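Local coordinates for protein beta-methylmalyl-CoA dehydratase (Chloroflexus aurantiacus, PDB 4E3E) that catalyses the reversible dehydration of (2R,3S)-beta-methylmalyl-CoA to mesaconyl-CoA, a step of the glyoxylate assimilation cycle, at residues 294-299 with 311-316; 269-274 with 340-345. All blocks are in the same frame, centred on the assembly; numbering follows the deposited sequence.

Contacts 1 and 2 lie in one antiparallel sheet of a hot-dog family protein, their centres about 8 Å apart. Contact 1 is local, joining the consecutive strands 288-300 and 307-318 as a beta hairpin. Contact 2 bridges a much longer separation along the chain, 65 residues, pairing strand 270-278 with strand 338-349, so the whole hairpin falls between its two halves. Across the sheet, strand 338-349, last in sequence, lies between strand 270-278 and the hairpin. Val312 N lies 2.7 Å from Tyr344 O and Thr314 OG1 2.6 Å from Tyr344 OH, both probably hydrogen bonds, so strands 307-318 and 338-349 make the two contacts one continuous piece of sheet. Each contains a classic beta bulge.

Contact 1 (294-299 with 311-316); sequences EILAKM and RVRTVA
Ala297 and Arg311 form an antiparallel hydrogen-bonded pair in the beta hairpin of strands 288-300 and 307-318, next to a classic beta bulge in which Leu296 and Ala297 together face Arg311. Beyond the bulge, Ile295 and Val312 make a non-hydrogen-bonded pair and Glu294 with Arg313 a second hydrogen-bonded one.

The backbone bonds change character at the extra residue. Glu294 N to Arg313 O (2.8 Å) and the return bond from Arg313 N to Glu294 O are regular. At the bulge, by contrast, Arg311 O receives two weak bonds, from Leu296 N and from Ala297 N, while Arg311 N bonds Ala297 O at 2.9 Å.

Among the side-chain packing contacts, Leu296 carries most. Its side chain lies between those of the two arginines: CD1 sits 3.9 Å over one face of the Arg313 guanidinium, nearer its edge than its centre, and also touches Arg311 CG. Ala297 CB meets Arg311 CB at 3.9 Å, and on the face occupied by Ile295 and Val312, Ile295 CD1 packs loosely against Val312 CG2.

The charged ends look to neighbouring strand 338-349, where Arg311 forms a salt bridge with Asp343 and Arg313 one with Asp341; Arg311 also pairs with Asp167. With CG anti to the backbone N (chi1 -177°), the Arg313 chain then bends at chi3, -49°, which turns the face of its guanidinium toward Leu296, bringing Arg313 NH2 to 4.0 Å from Leu296 CD2.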
loop_
_atom_site.group_PDB
_atom_site.type_symbol
_atom_site.label_atom_id
_atom_site.label_comp_id
_atom_site.label_asym_id
_atom_site.label_seq_id
_atom_site.Cartn_x
_atom_site.Cartn_y
_atom_site.Cartn_z
ATOM N N GLU A 294 -2.736 29.303 10.154
ATOM C CA GLU A 294 -2.400 30.672 10.536
ATOM C C GLU A 294 -0.905 30.734 10.806
ATOM O O GLU A 294 -0.354 29.797 11.402
ATOM C CB GLU A 294 -3.170 31.071 11.787
ATOM C CG GLU A 294 -2.805 32.450 12.316
ATOM C CD GLU A 294 -3.645 32.850 13.507
ATOM O OE1 GLU A 294 -4.539 32.080 13.892
ATOM O OE2 GLU A 294 -3.402 33.941 14.053
ATOM N N ILE A 295 -0.247 31.811 10.366
ATOM C CA ILE A 295 1.132 32.039 10.774
ATOM C C ILE A 295 1.079 32.698 12.159
ATOM O O ILE A 295 0.778 33.901 12.269
ATOM C CB ILE A 295 1.931 32.918 9.776
ATOM C CG1 ILE A 295 1.829 32.388 8.328
ATOM C CG2 ILE A 295 3.386 33.077 10.248
ATOM C CD1 ILE A 295 2.305 30.953 8.116
ATOM N N LEU A 296 1.333 31.905 13.208
ATOM C CA LEU A 296 1.335 32.405 14.595
ATOM C C LEU A 296 2.526 33.310 14.872
ATOM O O LEU A 296 2.413 34.293 15.607
ATOM C CB LEU A 296 1.352 31.251 15.591
ATOM C CG LEU A 296 0.135 30.327 15.552
ATOM C CD1 LEU A 296 0.309 29.187 16.547
ATOM C CD2 LEU A 296 -1.150 31.111 15.797
ATOM N N ALA A 297 3.667 32.979 14.268
ATOM C CA ALA A 297 4.914 33.677 14.558
ATOM C C ALA A 297 5.941 33.378 13.502
ATOM O O ALA A 297 5.878 32.332 12.822
ATOM C CB ALA A 297 5.453 33.265 15.925
ATOM N N LYS A 298 6.899 34.293 13.383
ATOM C CA LYS A 298 8.037 34.130 12.498
ATOM C C LYS A 298 9.292 34.380 13.321
ATOM O O LYS A 298 9.381 35.392 14.031
ATOM C CB LYS A 298 7.943 35.119 11.329
ATOM C CG LYS A 298 9.144 35.106 10.396
ATOM C CD LYS A 298 9.101 36.223 9.346
ATOM C CE LYS A 298 7.965 36.052 8.354
ATOM N NZ LYS A 298 7.975 37.129 7.320
HETATM N N MSE A 299 10.263 33.474 13.238
HETATM C CA MSE A 299 11.434 33.550 14.111
HETATM C C MSE A 299 12.675 33.299 13.293
HETATM O O MSE A 299 12.680 32.415 12.422
HETATM C CB MSE A 299 11.291 32.531 15.268
HETATM C CG MSE A 299 9.814 32.222 15.606
HETATM SE SE MSE A 299 9.543 30.652 16.777
HETATM C CE MSE A 299 8.118 31.269 18.006
ATOM N N ARG A 311 6.125 29.504 13.132
ATOM C CA ARG A 311 5.246 28.776 14.022
ATOM C C ARG A 311 3.878 28.820 13.368
ATOM O O ARG A 311 3.360 29.902 13.077
ATOM C CB ARG A 311 5.210 29.383 15.427
ATOM C CG ARG A 311 4.369 28.558 16.409
ATOM C CD ARG A 311 4.358 29.151 17.814
ATOM N NE ARG A 311 3.653 28.273 18.758
ATOM C CZ ARG A 311 3.677 28.409 20.083
ATOM N NH1 ARG A 311 4.371 29.391 20.653
ATOM N NH2 ARG A 311 3.008 27.560 20.849
ATOM N N VAL A 312 3.318 27.640 13.111
ATOM C CA VAL A 312 2.093 27.511 12.334
ATOM C C VAL A 312 1.040 26.798 13.161
ATOM O O VAL A 312 1.348 25.824 13.855
ATOM C CB VAL A 312 2.351 26.719 11.026
ATOM C CG1 VAL A 312 1.071 26.560 10.184
ATOM C CG2 VAL A 312 3.471 27.364 10.205
ATOM N N ARG A 313 -0.194 27.299 13.100
ATOM C CA ARG A 313 -1.348 26.529 13.533
ATOM C C ARG A 313 -2.077 26.034 12.291
ATOM O O ARG A 313 -2.516 26.842 11.464
ATOM C CB ARG A 313 -2.318 27.367 14.372
ATOM C CG ARG A 313 -3.509 26.559 14.889
ATOM C CD ARG A 313 -4.606 27.406 15.578
ATOM N NE ARG A 313 -4.059 28.335 16.574
ATOM C CZ ARG A 313 -3.533 27.987 17.749
ATOM N NH1 ARG A 313 -3.471 26.709 18.130
ATOM N NH2 ARG A 313 -3.050 28.930 18.551
ATOM N N THR A 314 -2.207 24.716 12.153
ATOM C CA THR A 314 -3.097 24.174 11.129
ATOM C C THR A 314 -4.314 23.575 11.806
ATOM O O THR A 314 -4.197 22.763 12.728
ATOM C CB THR A 314 -2.397 23.162 10.227
ATOM O OG1 THR A 314 -1.239 23.790 9.623
ATOM C CG2 THR A 314 -3.338 22.670 9.136
ATOM N N VAL A 315 -5.482 23.986 11.345
ATOM C CA VAL A 315 -6.744 23.507 11.887
ATOM C C VAL A 315 -7.408 22.641 10.822
ATOM O O VAL A 315 -7.582 23.090 9.686
ATOM C CB VAL A 315 -7.666 24.703 12.218
ATOM C CG1 VAL A 315 -9.019 24.221 12.714
ATOM C CG2 VAL A 315 -7.007 25.600 13.260
ATOM N N ALA A 316 -7.755 21.398 11.172
ATOM C CA ALA A 316 -8.484 20.530 10.242
ATOM C C ALA A 316 -9.961 20.507 10.610
ATOM O O ALA A 316 -10.329 20.478 11.795
ATOM C CB ALA A 316 -7.911 19.113 10.211
#

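Contact 2 (269-274 with 340-345)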
loop_
_atom_site.group_PDB
_atom_site.type_symbol
_atom_site.label_atom_id
_atom_site.label_comp_id
_atom_site.label_asym_id
_atom_site.label_seq_id
_atom_site.Cartn_x
_atom_site.Cartn_y
_atom_site.Cartn_z
ATOM N N LEU A 269 9.545 23.172 4.206
ATOM C CA LEU A 269 10.127 21.915 3.738
ATOM C C LEU A 269 10.027 20.750 4.708
ATOM O O LEU A 269 9.904 19.590 4.278
ATOM C CB LEU A 269 11.574 22.123 3.319
ATOM C CG LEU A 269 11.707 22.860 1.984
ATOM C CD1 LEU A 269 13.165 22.821 1.589
ATOM C CD2 LEU A 269 10.791 22.289 0.878
ATOM N N SER A 270 10.076 21.053 6.006
ATOM C CA SER A 270 10.008 20.007 7.023
ATOM C C SER A 270 9.509 20.583 8.324
ATOM O O SER A 270 9.618 21.796 8.563
ATOM C CB SER A 270 11.376 19.362 7.241
ATOM O OG SER A 270 12.276 20.285 7.840
ATOM N N ILE A 271 8.959 19.704 9.154
ATOM C CA ILE A 271 8.506 20.055 10.483
ATOM C C ILE A 271 9.642 19.811 11.454
ATOM O O ILE A 271 10.201 18.701 11.503
ATOM C CB ILE A 271 7.272 19.229 10.905
ATOM C CG1 ILE A 271 6.078 19.580 10.005
ATOM C CG2 ILE A 271 6.997 19.454 12.391
ATOM C CD1 ILE A 271 4.865 18.663 10.172
ATOM N N ALA A 272 9.999 20.850 12.207
ATOM C CA ALA A 272 11.122 20.759 13.129
ATOM C C ALA A 272 10.682 20.583 14.582
ATOM O O ALA A 272 11.473 20.142 15.427
ATOM C CB ALA A 272 12.026 21.968 12.978
ATOM N N ALA A 273 9.428 20.926 14.878
ATOM C CA ALA A 273 8.896 20.761 16.219
ATOM C C ALA A 273 7.387 20.670 16.207
ATOM O O ALA A 273 6.729 21.258 15.341
ATOM C CB ALA A 273 9.315 21.926 17.115
ATOM N N ILE A 274 6.850 19.950 17.186
ATOM C CA ILE A 274 5.421 19.982 17.500
ATOM C C ILE A 274 5.248 20.657 18.866
ATOM O O ILE A 274 5.801 20.196 19.863
ATOM C CB ILE A 274 4.814 18.569 17.522
ATOM C CG1 ILE A 274 4.889 17.958 16.118
ATOM C CG2 ILE A 274 3.366 18.616 18.007
ATOM C CD1 ILE A 274 4.786 16.444 16.089
ATOM N N LEU A 340 -9.022 18.927 14.507
ATOM C CA LEU A 340 -7.597 19.023 14.827
ATOM C C LEU A 340 -7.205 20.474 15.016
ATOM O O LEU A 340 -7.548 21.316 14.189
ATOM C CB LEU A 340 -6.760 18.447 13.695
ATOM C CG LEU A 340 -5.247 18.494 13.960
ATOM C CD1 LEU A 340 -4.899 17.526 15.092
ATOM C CD2 LEU A 340 -4.442 18.204 12.687
ATOM N N ASP A 341 -6.498 20.758 16.106
ATOM C CA ASP A 341 -5.844 22.045 16.306
ATOM C C ASP A 341 -4.372 21.735 16.543
ATOM O O ASP A 341 -4.001 21.286 17.623
ATOM C CB ASP A 341 -6.465 22.773 17.509
ATOM C CG ASP A 341 -5.833 24.136 17.770
ATOM O OD1 ASP A 341 -4.869 24.517 17.055
ATOM O OD2 ASP A 341 -6.294 24.822 18.707
ATOM N N PHE A 342 -3.540 21.969 15.531
ATOM C CA PHE A 342 -2.157 21.474 15.510
ATOM C C PHE A 342 -1.207 22.662 15.415
ATOM O O PHE A 342 -1.303 23.452 14.483
ATOM C CB PHE A 342 -1.980 20.520 14.307
ATOM C CG PHE A 342 -0.630 19.835 14.230
ATOM C CD1 PHE A 342 -0.155 19.048 15.278
ATOM C CD2 PHE A 342 0.152 19.934 13.067
ATOM C CE1 PHE A 342 1.090 18.411 15.187
ATOM C CE2 PHE A 342 1.397 19.296 12.969
ATOM C CZ PHE A 342 1.860 18.539 14.036
ATOM N N ASP A 343 -0.296 22.785 16.379
ATOM C CA ASP A 343 0.566 23.954 16.511
ATOM C C ASP A 343 1.990 23.422 16.438
ATOM O O ASP A 343 2.409 22.628 17.278
ATOM C CB ASP A 343 0.248 24.633 17.874
ATOM C CG ASP A 343 1.280 25.691 18.321
ATOM O OD1 ASP A 343 2.333 25.962 17.675
ATOM O OD2 ASP A 343 1.021 26.275 19.387
ATOM N N TYR A 344 2.733 23.847 15.422
ATOM C CA TYR A 344 4.021 23.256 15.137
ATOM C C TYR A 344 4.911 24.292 14.491
ATOM O O TYR A 344 4.476 25.412 14.191
ATOM C CB TYR A 344 3.867 22.010 14.231
ATOM C CG TYR A 344 3.186 22.283 12.900
ATOM C CD1 TYR A 344 1.835 22.651 12.848
ATOM C CD2 TYR A 344 3.897 22.200 11.689
ATOM C CE1 TYR A 344 1.201 22.912 11.641
ATOM C CE2 TYR A 344 3.266 22.462 10.469
ATOM C CZ TYR A 344 1.908 22.815 10.456
ATOM O OH TYR A 344 1.262 23.079 9.258
ATOM N N THR A 345 6.162 23.917 14.288
ATOM C CA THR A 345 7.154 24.817 13.744
ATOM C C THR A 345 7.806 24.192 12.513
ATOM O O THR A 345 8.321 23.050 12.560
ATOM C CB THR A 345 8.219 25.148 14.795
ATOM O OG1 THR A 345 7.591 25.785 15.913
ATOM C CG2 THR A 345 9.283 26.082 14.225
#
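Ala272 and Ala273 both face Thr345 in a classic beta bulge, where segments 269-274 and 340-345, on strands 270-278 and 338-349, run antiparallel but splayed, their strand directions 127° apart over these short lengths. Thr345 O accepts a bond from Ala272 N (2.8 Å) and a weak one from Ala273 N, and Thr345 N returns a bond to Ala273 O. Ala273 and Thr345 thus form the hydrogen-bonded pair and Ile274 with Tyr344 the non-hydrogen-bonded one.

Two isoleucines meet two aromatic rings on the face of the hot-dog sheet that packs against helices 65-80 and 250-265. Ile271 crosses the Tyr344 side chain at about a right angle, CG1 lying 3.8 Å from CD2, while its CD1 comes to the edge of the Phe342 ring. Ile271 also touches Leu66 of helix 65-80, and its carbonyl O binds Ser65 OG, a residue that probably contacts substrate. Cutting Ile271 back to an alanine removes CG1 and CD1, which would probably open a gap beside the Tyr344 ring and at the edge of Phe342. Phe342 CG is anti to the backbone N (chi1 -175°), which carries the ring across to Ile274, where CE1 lies 3.6 Å from CG2 and CZ 3.7 Å from CG1.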